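Long-range contacts in nickel-dependent hydrogenase large subunit (Allochromatium vinosum, PDB 3MYR), which oxidises molecular hydrogen at a nickel-iron centre, as the large subunit of a heterodimeric hydrogenase, and probably recycles the hydrogen released by nitrogenase: residues L278-C283 and K382-E387; Q325-H330 and D518-A523; K377-K382 and S510-G515. All coordinates share one frame; numbering follows the deposited sequence.

Contact 1 (L278-C283 and K382-E387); sequences LGNFLC and KGRSVE
Asn280 and Leu282 clasp Glu387 through the backbone: Glu387 N donates to Asn280 O at 2.8 Å, and Leu282 N donates to Glu387 O at 3.0 Å. Both bonds involve the same residue on one side, so they make a single bridge between Phe281 and Glu387 and not a ladder, in keeping with touching parts that run 79° apart. Phe281 CA sits 3.2 Å from Glu387 O and adds a CA-H...O contact to this tight centre. A third bond comes from a side chain. Asn280 ND2 reaches Ser385 O at 3.1 Å, nearly straight at its hydrogen (169°), with the acceptor in the plane of the amide. The other amide atom, OD1, accepts from Asp307 N, so both ends of the amide are engaged and its rotation is fixed; asparagine, short and two-headed, suits the task.

Apolar groups fill in around these bonds. Leu278 lays CD1 against the carbonyl carbon of Val386 and CD2 against Ser385 CB, while Val386 CG2 meets Leu282 CB at 3.8 Å. Glu387 is extended, its CG anti to the backbone N, which carries its methylenes alongside the Phe281 ring with both side chains pointing the same way. The carboxylate, turned 51° from the ring, ends with OE2 3.7 Å from Phe281 CE2, and its OE1 forms a salt bridge with Arg429.

The looser side lies toward Arg384, partly exposed, which brings just CB near Asn280 ND2 (3.9 Å) before its guanidinium leads away. Around the bridge, Phe281 packs on helix 390-399 and strand 281-288 pairs with strand 300-305, while Leu282 and Val386 rest against Trp381 of strand 378-381 and Trp512 of helix 509-514.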
ATOM      1  N   LEU B 278       6.740 -12.619 -20.385  1.00 26.58           N
ATOM      2  CA  LEU B 278       8.194 -12.571 -20.080  1.00 26.24           C
ATOM      3  C   LEU B 278       8.790 -13.954 -19.866  1.00 26.78           C
ATOM      4  O   LEU B 278       9.882 -14.267 -20.411  1.00 26.96           O
ATOM      5  CB  LEU B 278       8.492 -11.715 -18.839  1.00 23.15           C
ATOM      6  CG  LEU B 278       8.144 -10.226 -18.813  1.00 25.69           C
ATOM      7  CD1 LEU B 278       8.646  -9.517 -17.468  1.00 22.41           C
ATOM      8  CD2 LEU B 278       8.789  -9.571 -20.020  1.00 22.31           C
ATOM      9  N   GLY B 279       8.123 -14.764 -19.033  1.00 25.63           N
ATOM     10  CA  GLY B 279       8.662 -16.069 -18.717  1.00 26.32           C
ATOM     11  C   GLY B 279       9.810 -16.087 -17.669  1.00 26.54           C
ATOM     12  O   GLY B 279      10.334 -17.163 -17.384  1.00 26.16           O
ATOM     13  N   ASN B 280      10.201 -14.937 -17.123  1.00 24.27           N
ATOM     14  CA  ASN B 280      11.317 -14.844 -16.140  1.00 25.88           C
ATOM     15  C   ASN B 280      10.756 -14.300 -14.828  1.00 26.91           C
ATOM     16  O   ASN B 280       9.947 -13.385 -14.868  1.00 25.25           O
ATOM     17  CB  ASN B 280      12.364 -13.859 -16.640  1.00 25.70           C
ATOM     18  CG  ASN B 280      12.822 -14.188 -18.069  1.00 29.19           C
ATOM     19  OD1 ASN B 280      12.953 -15.370 -18.435  1.00 28.12           O
ATOM     20  ND2 ASN B 280      13.078 -13.167 -18.854  1.00 26.43           N
ATOM     21  N   PHE B 281      11.184 -14.849 -13.686  1.00 26.32           N
ATOM     22  CA  PHE B 281      10.610 -14.496 -12.379  1.00 27.55           C
ATOM     23  C   PHE B 281      11.728 -14.321 -11.377  1.00 27.64           C
ATOM     24  O   PHE B 281      12.681 -15.049 -11.416  1.00 30.11           O
ATOM     25  CB  PHE B 281       9.629 -15.574 -11.912  1.00 23.48           C
ATOM     26  CG  PHE B 281       8.521 -15.748 -12.861  1.00 24.19           C
ATOM     27  CD1 PHE B 281       8.695 -16.555 -13.996  1.00 24.27           C
ATOM     28  CD2 PHE B 281       7.314 -15.029 -12.692  1.00 24.01           C
ATOM     29  CE1 PHE B 281       7.646 -16.680 -14.985  1.00 20.71           C
ATOM     30  CE2 PHE B 281       6.276 -15.149 -13.640  1.00 30.76           C
ATOM     31  CZ  PHE B 281       6.480 -15.920 -14.823  1.00 23.21           C
ATOM     32  N   LEU B 282      11.601 -13.359 -10.475  1.00 28.06           N
ATOM     33  CA  LEU B 282      12.661 -13.104  -9.545  1.00 25.83           C
ATOM     34  C   LEU B 282      12.103 -13.019  -8.109  1.00 27.24           C
ATOM     35  O   LEU B 282      11.104 -12.307  -7.861  1.00 23.05           O
ATOM     36  CB  LEU B 282      13.350 -11.791  -9.965  1.00 25.87           C
ATOM     37  CG  LEU B 282      14.318 -11.118  -8.998  1.00 25.60           C
ATOM     38  CD1 LEU B 282      15.623 -11.940  -8.993  1.00 26.91           C
ATOM     39  CD2 LEU B 282      14.574  -9.688  -9.434  1.00 20.96           C
ATOM     40  N   CYS B 283      12.813 -13.690  -7.178  1.00 27.37           N
ATOM     41  CA  CYS B 283      12.556 -13.605  -5.745  1.00 27.90           C
ATOM     42  C   CYS B 283      13.839 -13.330  -4.983  1.00 28.11           C
ATOM     43  O   CYS B 283      14.830 -14.001  -5.214  1.00 27.28           O
ATOM     44  CB  CYS B 283      12.015 -14.931  -5.202  1.00 27.49           C
ATOM     45  SG  CYS B 283      10.451 -15.387  -5.953  1.00 31.37           S
ATOM     46  N   LYS B 382      20.385  -9.019 -14.802  1.00 28.83           N
ATOM     47  CA  LYS B 382      21.339  -9.473 -15.851  1.00 30.21           C
ATOM     48  C   LYS B 382      20.815  -9.150 -17.270  1.00 31.29           C
ATOM     49  O   LYS B 382      20.830 -10.007 -18.169  1.00 31.00           O
ATOM     50  CB  LYS B 382      21.580 -10.989 -15.698  1.00 30.85           C
ATOM     51  CG  LYS B 382      22.357 -11.367 -14.410  1.00 31.82           C
ATOM     52  CD  LYS B 382      22.765 -12.871 -14.383  1.00 33.49           C
ATOM     53  CE  LYS B 382      23.385 -13.188 -13.027  1.00 32.78           C
ATOM     54  NZ  LYS B 382      23.804 -14.647 -12.869  1.00 39.27           N
ATOM     55  N   GLY B 383      20.288  -7.946 -17.466  1.00 29.45           N
ATOM     56  CA  GLY B 383      19.702  -7.585 -18.766  1.00 29.52           C
ATOM     57  C   GLY B 383      18.280  -8.079 -19.078  1.00 32.46           C
ATOM     58  O   GLY B 383      17.720  -7.654 -20.046  1.00 35.47           O
ATOM     59  N   ARG B 384      17.675  -8.939 -18.266  1.00 30.72           N
ATOM     60  CA  ARG B 384      16.339  -9.461 -18.533  1.00 30.65           C
ATOM     61  C   ARG B 384      15.278  -8.695 -17.789  1.00 28.70           C
ATOM     62  O   ARG B 384      15.486  -8.284 -16.649  1.00 29.86           O
ATOM     63  CB  ARG B 384      16.264 -10.949 -18.162  1.00 31.05           C
ATOM     64  CG  ARG B 384      17.107 -11.737 -19.218  1.00 38.28           C
ATOM     65  CD  ARG B 384      17.525 -13.052 -18.781  1.00 48.24           C
ATOM     66  NE  ARG B 384      18.931 -12.966 -18.461  1.00 59.29           N
ATOM     67  CZ  ARG B 384      19.879 -13.761 -18.938  1.00 55.80           C
ATOM     68  NH1 ARG B 384      19.570 -14.758 -19.752  1.00 58.49           N
ATOM     69  NH2 ARG B 384      21.127 -13.553 -18.564  1.00 54.07           N
ATOM     70  N   SER B 385      14.160  -8.499 -18.461  1.00 28.11           N
ATOM     71  CA  SER B 385      12.886  -8.160 -17.860  1.00 28.14           C
ATOM     72  C   SER B 385      12.390  -9.344 -17.098  1.00 28.95           C
ATOM     73  O   SER B 385      12.383 -10.441 -17.645  1.00 27.76           O
ATOM     74  CB  SER B 385      11.869  -7.821 -18.929  1.00 27.39           C
ATOM     75  OG  SER B 385      12.146  -6.531 -19.424  1.00 29.21           O
ATOM     76  N   VAL B 386      11.943  -9.117 -15.848  1.00 26.07           N
ATOM     77  CA  VAL B 386      11.443 -10.193 -15.048  1.00 24.60           C
ATOM     78  C   VAL B 386      10.101  -9.774 -14.406  1.00 23.67           C
ATOM     79  O   VAL B 386       9.773  -8.576 -14.331  1.00 22.86           O
ATOM     80  CB  VAL B 386      12.494 -10.637 -13.939  1.00 23.36           C
ATOM     81  CG1 VAL B 386      13.808 -11.027 -14.532  1.00 26.91           C
ATOM     82  CG2 VAL B 386      12.748  -9.504 -12.992  1.00 22.90           C
ATOM     83  N   GLU B 387       9.369 -10.766 -13.910  1.00 22.65           N
ATOM     84  CA  GLU B 387       8.154 -10.511 -13.144  1.00 22.83           C
ATOM     85  C   GLU B 387       8.435 -10.856 -11.672  1.00 23.35           C
ATOM     86  O   GLU B 387       9.113 -11.876 -11.389  1.00 23.19           O
ATOM     87  CB  GLU B 387       6.991 -11.364 -13.635  1.00 21.09           C
ATOM     88  CG  GLU B 387       5.801 -11.325 -12.649  1.00 20.53           C
ATOM     89  CD  GLU B 387       4.498 -11.898 -13.209  1.00 26.63           C
ATOM     90  OE1 GLU B 387       3.558 -12.203 -12.409  1.00 27.40           O
ATOM     91  OE2 GLU B 387       4.419 -12.090 -14.448  1.00 28.31           O
TER

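Contact 2 (Q325-H330 and D518-A523); sequences QEFVNH and DGRGQA
Arg520 and Phe327 meet in a cation-pi contact. The guanidinium stands over one face of the ring, with CZ of Arg520 4.3 Å from the centroid of the Phe327 ring and 26° off its normal. The two planes are 59° apart, so the group leans on the ring without stacking flat. Its NH1 comes closest, 3.2 Å from Phe327 CZ. The arginine starts away from the strand, and bends at chi2 and chi3 bring the charged end back over the ring; a long, jointed side chain suits this detour.

Close polar packing follows along the loop after the strand. Asn329 presses its amide against the backbone of Gly519: OD1 of Asn329 is 2.9 Å from Gly519 N, but the angle is too poor for a hydrogen bond. ND2 lies 3.2 Å from Gly519 CA, where a CB would collide with it, so glycine fits. His330 brings the edge of its imidazole, ND1 foremost, to 3.5 Å from Asp518 O, while the same nitrogen is weakly hydrogen-bonded to Arg517 O.

The hydrogen bonds of the turn are made within 518-523; none crosses between the two segments. Asp518 OD1 accepts from Arg520 N at 2.9 Å and from Gln522 N at 3.0 Å, the two donors meeting it from opposite faces of the carboxylate plane. OD2 uses its syn lone pair for Gln522 NE2 and also forms a salt bridge with Arg380 NE, so the carboxylate is gripped at both oxygens. Aspartate is short enough to accept from the backbone N-H groups two and four residues ahead. The bond from Arg520 N closes an Asx turn over a type I beta turn from Asp518 to Gly521, whose positive phi at Gly521 favours glycine.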
ATOM      1  N   GLN B 325      20.291  -3.899 -12.177  1.00 24.10           N
ATOM      2  CA  GLN B 325      20.571  -2.526 -12.582  1.00 25.99           C
ATOM      3  C   GLN B 325      19.304  -1.847 -12.959  1.00 25.50           C
ATOM      4  O   GLN B 325      18.418  -2.511 -13.480  1.00 25.06           O
ATOM      5  CB  GLN B 325      21.472  -2.492 -13.846  1.00 25.50           C
ATOM      6  CG  GLN B 325      22.761  -3.289 -13.741  1.00 27.90           C
ATOM      7  CD  GLN B 325      23.510  -3.345 -15.078  1.00 36.04           C
ATOM      8  OE1 GLN B 325      24.534  -2.749 -15.184  1.00 38.99           O
ATOM      9  NE2 GLN B 325      23.000  -4.100 -16.077  1.00 41.85           N
ATOM     10  N   GLU B 326      19.265  -0.524 -12.829  1.00 23.60           N
ATOM     11  CA  GLU B 326      18.095   0.196 -13.296  1.00 23.53           C
ATOM     12  C   GLU B 326      18.480   1.084 -14.458  1.00 24.85           C
ATOM     13  O   GLU B 326      19.511   1.826 -14.384  1.00 25.42           O
ATOM     14  CB  GLU B 326      17.512   1.068 -12.191  1.00 23.60           C
ATOM     15  CG  GLU B 326      16.944   0.260 -11.005  1.00 23.34           C
ATOM     16  CD  GLU B 326      16.375   1.146  -9.907  1.00 26.70           C
ATOM     17  OE1 GLU B 326      15.120   1.148  -9.788  1.00 26.21           O
ATOM     18  OE2 GLU B 326      17.163   1.817  -9.167  1.00 28.81           O
ATOM     19  N   PHE B 327      17.625   1.046 -15.470  1.00 23.00           N
ATOM     20  CA  PHE B 327      17.856   1.781 -16.721  1.00 25.14           C
ATOM     21  C   PHE B 327      16.836   2.901 -16.819  1.00 23.80           C
ATOM     22  O   PHE B 327      15.750   2.853 -16.172  1.00 23.59           O
ATOM     23  CB  PHE B 327      17.734   0.837 -17.935  1.00 21.76           C
ATOM     24  CG  PHE B 327      18.893  -0.111 -18.079  1.00 26.81           C
ATOM     25  CD1 PHE B 327      19.991   0.212 -18.927  1.00 27.69           C
ATOM     26  CD2 PHE B 327      18.914  -1.317 -17.395  1.00 24.36           C
ATOM     27  CE1 PHE B 327      21.082  -0.706 -19.091  1.00 27.20           C
ATOM     28  CE2 PHE B 327      19.986  -2.240 -17.537  1.00 26.79           C
ATOM     29  CZ  PHE B 327      21.088  -1.932 -18.397  1.00 28.25           C
ATOM     30  N   VAL B 328      17.200   3.927 -17.597  1.00 24.92           N
ATOM     31  CA  VAL B 328      16.379   5.095 -17.764  1.00 25.30           C
ATOM     32  C   VAL B 328      16.242   5.497 -19.241  1.00 27.42           C
ATOM     33  O   VAL B 328      15.858   6.611 -19.534  1.00 28.92           O
ATOM     34  CB  VAL B 328      16.795   6.248 -16.897  1.00 22.69           C
ATOM     35  CG1 VAL B 328      16.725   5.843 -15.398  1.00 26.08           C
ATOM     36  CG2 VAL B 328      18.233   6.782 -17.297  1.00 25.68           C
ATOM     37  N   ASN B 329      16.497   4.559 -20.154  1.00 28.49           N
ATOM     38  CA  ASN B 329      16.403   4.868 -21.596  1.00 28.35           C
ATOM     39  C   ASN B 329      15.010   5.389 -21.936  1.00 29.08           C
ATOM     40  O   ASN B 329      14.879   6.050 -22.938  1.00 26.36           O
ATOM     41  CB  ASN B 329      16.550   3.612 -22.447  1.00 28.09           C
ATOM     42  CG  ASN B 329      17.735   2.766 -22.048  1.00 32.25           C
ATOM     43  OD1 ASN B 329      17.629   1.952 -21.129  1.00 33.89           O
ATOM     44  ND2 ASN B 329      18.842   2.879 -22.808  1.00 30.61           N
ATOM     45  N   HIS B 330      13.968   4.984 -21.175  1.00 25.60           N
ATOM     46  CA  HIS B 330      12.592   5.477 -21.431  1.00 25.69           C
ATOM     47  C   HIS B 330      11.912   5.999 -20.151  1.00 25.85           C
ATOM     48  O   HIS B 330      10.702   5.875 -20.009  1.00 25.77           O
ATOM     49  CB  HIS B 330      11.736   4.382 -22.063  1.00 26.67           C
ATOM     50  CG  HIS B 330      12.066   4.143 -23.505  1.00 28.59           C
ATOM     51  ND1 HIS B 330      12.848   3.088 -23.930  1.00 32.53           N
ATOM     52  CD2 HIS B 330      11.787   4.882 -24.610  1.00 21.99           C
ATOM     53  CE1 HIS B 330      12.973   3.141 -25.253  1.00 30.38           C
ATOM     54  NE2 HIS B 330      12.333   4.212 -25.688  1.00 33.17           N
ATOM     55  N   ASP B 518      13.569  -0.645 -21.973  1.00 28.82           N
ATOM     56  CA  ASP B 518      14.991  -0.363 -21.778  1.00 30.09           C
ATOM     57  C   ASP B 518      15.617  -0.042 -23.139  1.00 31.54           C
ATOM     58  O   ASP B 518      14.899   0.210 -24.108  1.00 30.97           O
ATOM     59  CB  ASP B 518      15.730  -1.556 -21.097  1.00 28.52           C
ATOM     60  CG  ASP B 518      15.713  -2.831 -21.953  1.00 30.76           C
ATOM     61  OD1 ASP B 518      15.507  -2.747 -23.193  1.00 30.60           O
ATOM     62  OD2 ASP B 518      15.819  -3.943 -21.387  1.00 30.71           O
ATOM     63  N   GLY B 519      16.940   0.028 -23.208  1.00 33.24           N
ATOM     64  CA  GLY B 519      17.612   0.452 -24.471  1.00 36.22           C
ATOM     65  C   GLY B 519      17.506  -0.511 -25.646  1.00 38.13           C
ATOM     66  O   GLY B 519      17.783  -0.127 -26.777  1.00 37.03           O
ATOM     67  N   ARG B 520      17.124  -1.765 -25.371  1.00 38.80           N
ATOM     68  CA  ARG B 520      16.982  -2.796 -26.411  1.00 41.76           C
ATOM     69  C   ARG B 520      15.510  -2.858 -26.849  1.00 41.68           C
ATOM     70  O   ARG B 520      15.114  -3.798 -27.541  1.00 41.76           O
ATOM     71  CB  ARG B 520      17.436  -4.195 -25.892  1.00 42.68           C
ATOM     72  CG  ARG B 520      18.956  -4.393 -25.519  1.00 51.94           C
ATOM     73  CD  ARG B 520      19.550  -3.243 -24.564  1.00 66.82           C
ATOM     74  NE  ARG B 520      19.870  -3.681 -23.178  1.00 72.82           N
ATOM     75  CZ  ARG B 520      19.779  -2.955 -22.040  1.00 73.23           C
ATOM     76  NH1 ARG B 520      20.054  -3.591 -20.901  1.00 71.08           N
ATOM     77  NH2 ARG B 520      19.370  -1.653 -22.001  1.00 66.68           N
ATOM     78  N   GLY B 521      14.682  -1.902 -26.396  1.00 39.33           N
ATOM     79  CA  GLY B 521      13.254  -1.954 -26.670  1.00 38.02           C
ATOM     80  C   GLY B 521      12.553  -3.102 -25.906  1.00 38.09           C
ATOM     81  O   GLY B 521      11.404  -3.444 -26.222  1.00 36.26           O
ATOM     82  N   GLN B 522      13.213  -3.689 -24.893  1.00 35.54           N
ATOM     83  CA  GLN B 522      12.625  -4.809 -24.154  1.00 32.89           C
ATOM     84  C   GLN B 522      11.572  -4.278 -23.158  1.00 30.95           C
ATOM     85  O   GLN B 522      11.864  -3.452 -22.299  1.00 28.85           O
ATOM     86  CB  GLN B 522      13.718  -5.543 -23.404  1.00 34.57           C
ATOM     87  CG  GLN B 522      13.312  -6.858 -22.864  1.00 37.60           C
ATOM     88  CD  GLN B 522      14.412  -7.524 -22.021  1.00 47.42           C
ATOM     89  OE1 GLN B 522      14.233  -8.651 -21.545  1.00 53.46           O
ATOM     90  NE2 GLN B 522      15.475  -6.800 -21.737  1.00 43.43           N
ATOM     91  N   ALA B 523      10.345  -4.764 -23.298  1.00 29.34           N
ATOM     92  CA  ALA B 523       9.188  -4.297 -22.533  1.00 28.87           C
ATOM     93  C   ALA B 523       9.247  -4.807 -21.092  1.00 27.69           C
ATOM     94  O   ALA B 523       9.816  -5.896 -20.844  1.00 27.39           O
ATOM     95  CB  ALA B 523       7.843  -4.788 -23.234  1.00 25.52           C
TER

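Contact 3 (K377-K382 and S510-G515); sequences KAPRWK and STWNAG. With NFV (Ni-Fe oxidized active center), chain N.
The helix that touches the nickel-iron centre, 509-514, crosses strand 378-381 here almost perpendicularly: the axes of 378-381 and 510-514 make an angle of 91° and approach to 7.0 Å. Pro379 is the centre of the crossing. Its CB sits over one face of the Trp512 indole, 3.5 Å from the centroid of the six-membered ring and 12° off the normal, a CH-pi contact that the rigid, flat-sided proline makes well. The far rim of the indole abuts the strand backbone edge-on, meeting Arg380 C and Trp381 N, and Trp381 CB lies 4.1 Å from Trp512 CH2.

On the other flank, Pro379 CG meets Thr511 CG2 at 3.5 Å, tighter than usual. Thr511 has CG2 anti to the backbone N, which turns that methyl onto the proline and Lys377 O and leaves OG1 to bond to Ala559 O. Just past the helix's C-terminal end, Gly515 CA passes 3.7 Å from Lys377 O, where a CB would clash.

At the helix's other end lies the ligand pocket: Ser510 N and Ser510 OG both donate to N3 of the nickel-iron centre, OG at 2.9 Å, so a small hydroxyl side chain and its own amide together hold the nitrogen of one cyanide ligand (C3-N3) of the iron. Arg380 folds back so that NH1 bonds to Pro379 O from above the carbonyl plane and also donates to a water, which in turn donates to Trp512 O and thus bridges strand and helix. Arg380 NH2 bonds to Gln522 O and Pro516 O.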
ATOM      1  N   LYS B 377      11.761   4.066 -13.152  1.00 22.55           N
ATOM      2  CA  LYS B 377      12.983   3.452 -13.712  1.00 22.03           C
ATOM      3  C   LYS B 377      12.667   2.038 -14.266  1.00 22.68           C
ATOM      4  O   LYS B 377      11.616   1.457 -13.936  1.00 21.40           O
ATOM      5  CB  LYS B 377      14.073   3.374 -12.654  1.00 22.35           C
ATOM      6  CG  LYS B 377      14.570   4.751 -12.182  1.00 21.91           C
ATOM      7  CD  LYS B 377      15.619   4.578 -11.107  1.00 21.45           C
ATOM      8  CE  LYS B 377      16.074   5.961 -10.619  1.00 20.99           C
ATOM      9  NZ  LYS B 377      17.016   5.847  -9.421  1.00 22.53           N
ATOM     10  N   ALA B 378      13.572   1.503 -15.111  1.00 22.63           N
ATOM     11  CA  ALA B 378      13.430   0.159 -15.673  1.00 22.69           C
ATOM     12  C   ALA B 378      14.441  -0.850 -15.103  1.00 22.38           C
ATOM     13  O   ALA B 378      15.578  -0.890 -15.567  1.00 24.36           O
ATOM     14  CB  ALA B 378      13.513   0.212 -17.207  1.00 22.76           C
ATOM     15  N   PRO B 379      14.040  -1.618 -14.073  1.00 21.95           N
ATOM     16  CA  PRO B 379      14.988  -2.528 -13.434  1.00 22.55           C
ATOM     17  C   PRO B 379      15.106  -3.750 -14.338  1.00 24.49           C
ATOM     18  O   PRO B 379      14.103  -4.208 -14.903  1.00 24.41           O
ATOM     19  CB  PRO B 379      14.271  -2.910 -12.091  1.00 17.63           C
ATOM     20  CG  PRO B 379      13.346  -1.781 -11.856  1.00 19.28           C
ATOM     21  CD  PRO B 379      12.808  -1.516 -13.277  1.00 19.62           C
ATOM     22  N   ARG B 380      16.311  -4.287 -14.430  1.00 23.80           N
ATOM     23  CA  ARG B 380      16.564  -5.499 -15.221  1.00 25.26           C
ATOM     24  C   ARG B 380      17.461  -6.418 -14.379  1.00 25.60           C
ATOM     25  O   ARG B 380      18.282  -5.935 -13.582  1.00 26.48           O
ATOM     26  CB  ARG B 380      17.287  -5.131 -16.551  1.00 24.91           C
ATOM     27  CG  ARG B 380      16.443  -4.282 -17.547  1.00 24.34           C
ATOM     28  CD  ARG B 380      15.233  -5.065 -17.985  1.00 24.00           C
ATOM     29  NE  ARG B 380      14.380  -4.329 -18.944  1.00 27.63           N
ATOM     30  CZ  ARG B 380      13.276  -3.633 -18.624  1.00 29.87           C
ATOM     31  NH1 ARG B 380      12.910  -3.475 -17.355  1.00 27.98           N
ATOM     32  NH2 ARG B 380      12.548  -3.050 -19.572  1.00 26.48           N
ATOM     33  N   TRP B 381      17.344  -7.727 -14.579  1.00 25.76           N
ATOM     34  CA  TRP B 381      18.167  -8.683 -13.844  1.00 26.13           C
ATOM     35  C   TRP B 381      19.078  -9.311 -14.877  1.00 28.15           C
ATOM     36  O   TRP B 381      18.580 -10.010 -15.782  1.00 26.87           O
ATOM     37  CB  TRP B 381      17.277  -9.761 -13.180  1.00 25.16           C
ATOM     38  CG  TRP B 381      18.100 -10.735 -12.338  1.00 29.28           C
ATOM     39  CD1 TRP B 381      18.645 -10.496 -11.094  1.00 26.40           C
ATOM     40  CD2 TRP B 381      18.530 -12.061 -12.712  1.00 27.15           C
ATOM     41  NE1 TRP B 381      19.352 -11.594 -10.678  1.00 29.99           N
ATOM     42  CE2 TRP B 381      19.328 -12.554 -11.659  1.00 27.90           C
ATOM     43  CE3 TRP B 381      18.300 -12.883 -13.829  1.00 27.12           C
ATOM     44  CZ2 TRP B 381      19.888 -13.851 -11.672  1.00 26.34           C
ATOM     45  CZ3 TRP B 381      18.899 -14.170 -13.873  1.00 28.29           C
ATOM     46  CH2 TRP B 381      19.697 -14.629 -12.793  1.00 31.01           C
ATOM     47  N   LYS B 382      20.385  -9.019 -14.802  1.00 28.83           N
ATOM     48  CA  LYS B 382      21.339  -9.473 -15.851  1.00 30.21           C
ATOM     49  C   LYS B 382      20.815  -9.150 -17.270  1.00 31.29           C
ATOM     50  O   LYS B 382      20.830 -10.007 -18.169  1.00 31.00           O
ATOM     51  CB  LYS B 382      21.580 -10.989 -15.698  1.00 30.85           C
ATOM     52  CG  LYS B 382      22.357 -11.367 -14.410  1.00 31.82           C
ATOM     53  CD  LYS B 382      22.765 -12.871 -14.383  1.00 33.49           C
ATOM     54  CE  LYS B 382      23.385 -13.188 -13.027  1.00 32.78           C
ATOM     55  NZ  LYS B 382      23.804 -14.647 -12.869  1.00 39.27           N
ATOM     56  N   SER B 510       6.722  -3.081  -7.880  1.00 20.75           N
ATOM     57  CA  SER B 510       5.985  -2.527  -9.006  1.00 21.68           C
ATOM     58  C   SER B 510       6.938  -1.729  -9.894  1.00 21.97           C
ATOM     59  O   SER B 510       6.610  -1.546 -11.039  1.00 21.14           O
ATOM     60  CB  SER B 510       4.806  -1.662  -8.548  1.00 20.44           C
ATOM     61  OG  SER B 510       3.822  -2.524  -8.023  1.00 23.23           O
ATOM     62  N   THR B 511       8.128  -1.320  -9.400  1.00 21.30           N
ATOM     63  CA  THR B 511       9.176  -0.803 -10.328  1.00 21.79           C
ATOM     64  C   THR B 511       9.536  -1.851 -11.367  1.00 22.34           C
ATOM     65  O   THR B 511       9.493  -1.589 -12.559  1.00 20.04           O
ATOM     66  CB  THR B 511      10.471  -0.280  -9.615  1.00 23.20           C
ATOM     67  OG1 THR B 511      10.080   0.444  -8.441  1.00 19.42           O
ATOM     68  CG2 THR B 511      11.244   0.668 -10.561  1.00 18.87           C
ATOM     69  N   TRP B 512       9.880  -3.059 -10.920  1.00 23.08           N
ATOM     70  CA  TRP B 512      10.135  -4.173 -11.854  1.00 22.11           C
ATOM     71  C   TRP B 512       8.968  -4.375 -12.799  1.00 23.23           C
ATOM     72  O   TRP B 512       9.159  -4.411 -14.036  1.00 23.22           O
ATOM     73  CB  TRP B 512      10.308  -5.510 -11.054  1.00 19.61           C
ATOM     74  CG  TRP B 512      11.600  -5.558 -10.293  1.00 21.55           C
ATOM     75  CD1 TRP B 512      11.779  -5.296  -8.978  1.00 19.76           C
ATOM     76  CD2 TRP B 512      12.889  -5.922 -10.819  1.00 21.74           C
ATOM     77  NE1 TRP B 512      13.102  -5.502  -8.622  1.00 23.01           N
ATOM     78  CE2 TRP B 512      13.810  -5.868  -9.742  1.00 20.16           C
ATOM     79  CE3 TRP B 512      13.355  -6.295 -12.103  1.00 19.70           C
ATOM     80  CZ2 TRP B 512      15.185  -6.177  -9.895  1.00 19.77           C
ATOM     81  CZ3 TRP B 512      14.722  -6.591 -12.271  1.00 20.24           C
ATOM     82  CH2 TRP B 512      15.633  -6.549 -11.159  1.00 21.70           C
ATOM     83  N   ASN B 513       7.766  -4.623 -12.239  1.00 20.63           N
ATOM     84  CA  ASN B 513       6.668  -5.090 -13.120  1.00 21.16           C
ATOM     85  C   ASN B 513       6.129  -4.021 -14.064  1.00 21.60           C
ATOM     86  O   ASN B 513       5.792  -4.283 -15.224  1.00 21.84           O
ATOM     87  CB  ASN B 513       5.512  -5.631 -12.239  1.00 21.40           C
ATOM     88  CG  ASN B 513       5.892  -6.922 -11.516  1.00 23.21           C
ATOM     89  OD1 ASN B 513       6.758  -7.667 -11.975  1.00 20.00           O
ATOM     90  ND2 ASN B 513       5.201  -7.221 -10.437  1.00 20.39           N
ATOM     91  N   ALA B 514       5.969  -2.797 -13.545  1.00 22.36           N
ATOM     92  CA  ALA B 514       5.280  -1.721 -14.284  1.00 21.95           C
ATOM     93  C   ALA B 514       6.265  -0.827 -15.073  1.00 22.92           C
ATOM     94  O   ALA B 514       5.863   0.147 -15.765  1.00 25.46           O
ATOM     95  CB  ALA B 514       4.542  -0.871 -13.278  1.00 18.05           C
ATOM     96  N   GLY B 515       7.554  -1.040 -14.868  1.00 21.54           N
ATOM     97  CA  GLY B 515       8.567  -0.117 -15.393  1.00 20.44           C
ATOM     98  C   GLY B 515       8.591  -0.208 -16.915  1.00 23.61           C
ATOM     99  O   GLY B 515       8.105  -1.188 -17.499  1.00 23.96           O
TER
HETATM  100 FE   NFV N2005       4.595  -2.029  -2.409  1.00 16.26          FE
HETATM  101 NI   NFV N2005       2.475   0.109  -2.294  1.00 22.31          NI
HETATM  102  C1  NFV N2005       6.083  -2.382  -2.036  1.00 19.51           C
HETATM  103  O1  NFV N2005       7.240  -2.726  -1.756  1.00 13.88           O
HETATM  104  C2  NFV N2005       4.124  -3.847  -2.080  1.00 13.93           C
HETATM  105  N2  NFV N2005       3.851  -4.977  -1.856  1.00 15.96           N
HETATM  106  C3  NFV N2005       4.877  -2.350  -4.245  1.00 20.92           C
HETATM  107  N3  NFV N2005       5.065  -2.524  -5.388  1.00 16.89           N
HETATM  108  O4  NFV N2005       2.686  -1.683  -2.835  1.00 19.96           O
HETATM  109  O   HOH W   1      10.380  -2.740 -16.297  1.00 16.47           O

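The three contacts are directly connected, with contact 3 between the other two by centre distance, about 9 Å centre to centre from each of them, and contacts 1 and 2 about 13 Å apart. Strands 324-327 and 378-381 are antiparallel neighbours, so Phe327 O bonds to Ala378 N (2.8 Å) between contacts 2 and 3. Contacts 1 and 2 are joined by Ser385 OG to Ala523 O, probably a hydrogen bond at 2.8 Å. Glu387 CA of contact 1 packs 3.4 Å from Asn513 OD1 of contact 3. Of the three, contact 3 holds the pocket residue Ser510, while the Glu387 side chain of contact 1 stays about 11 Å from the nickel-iron centre.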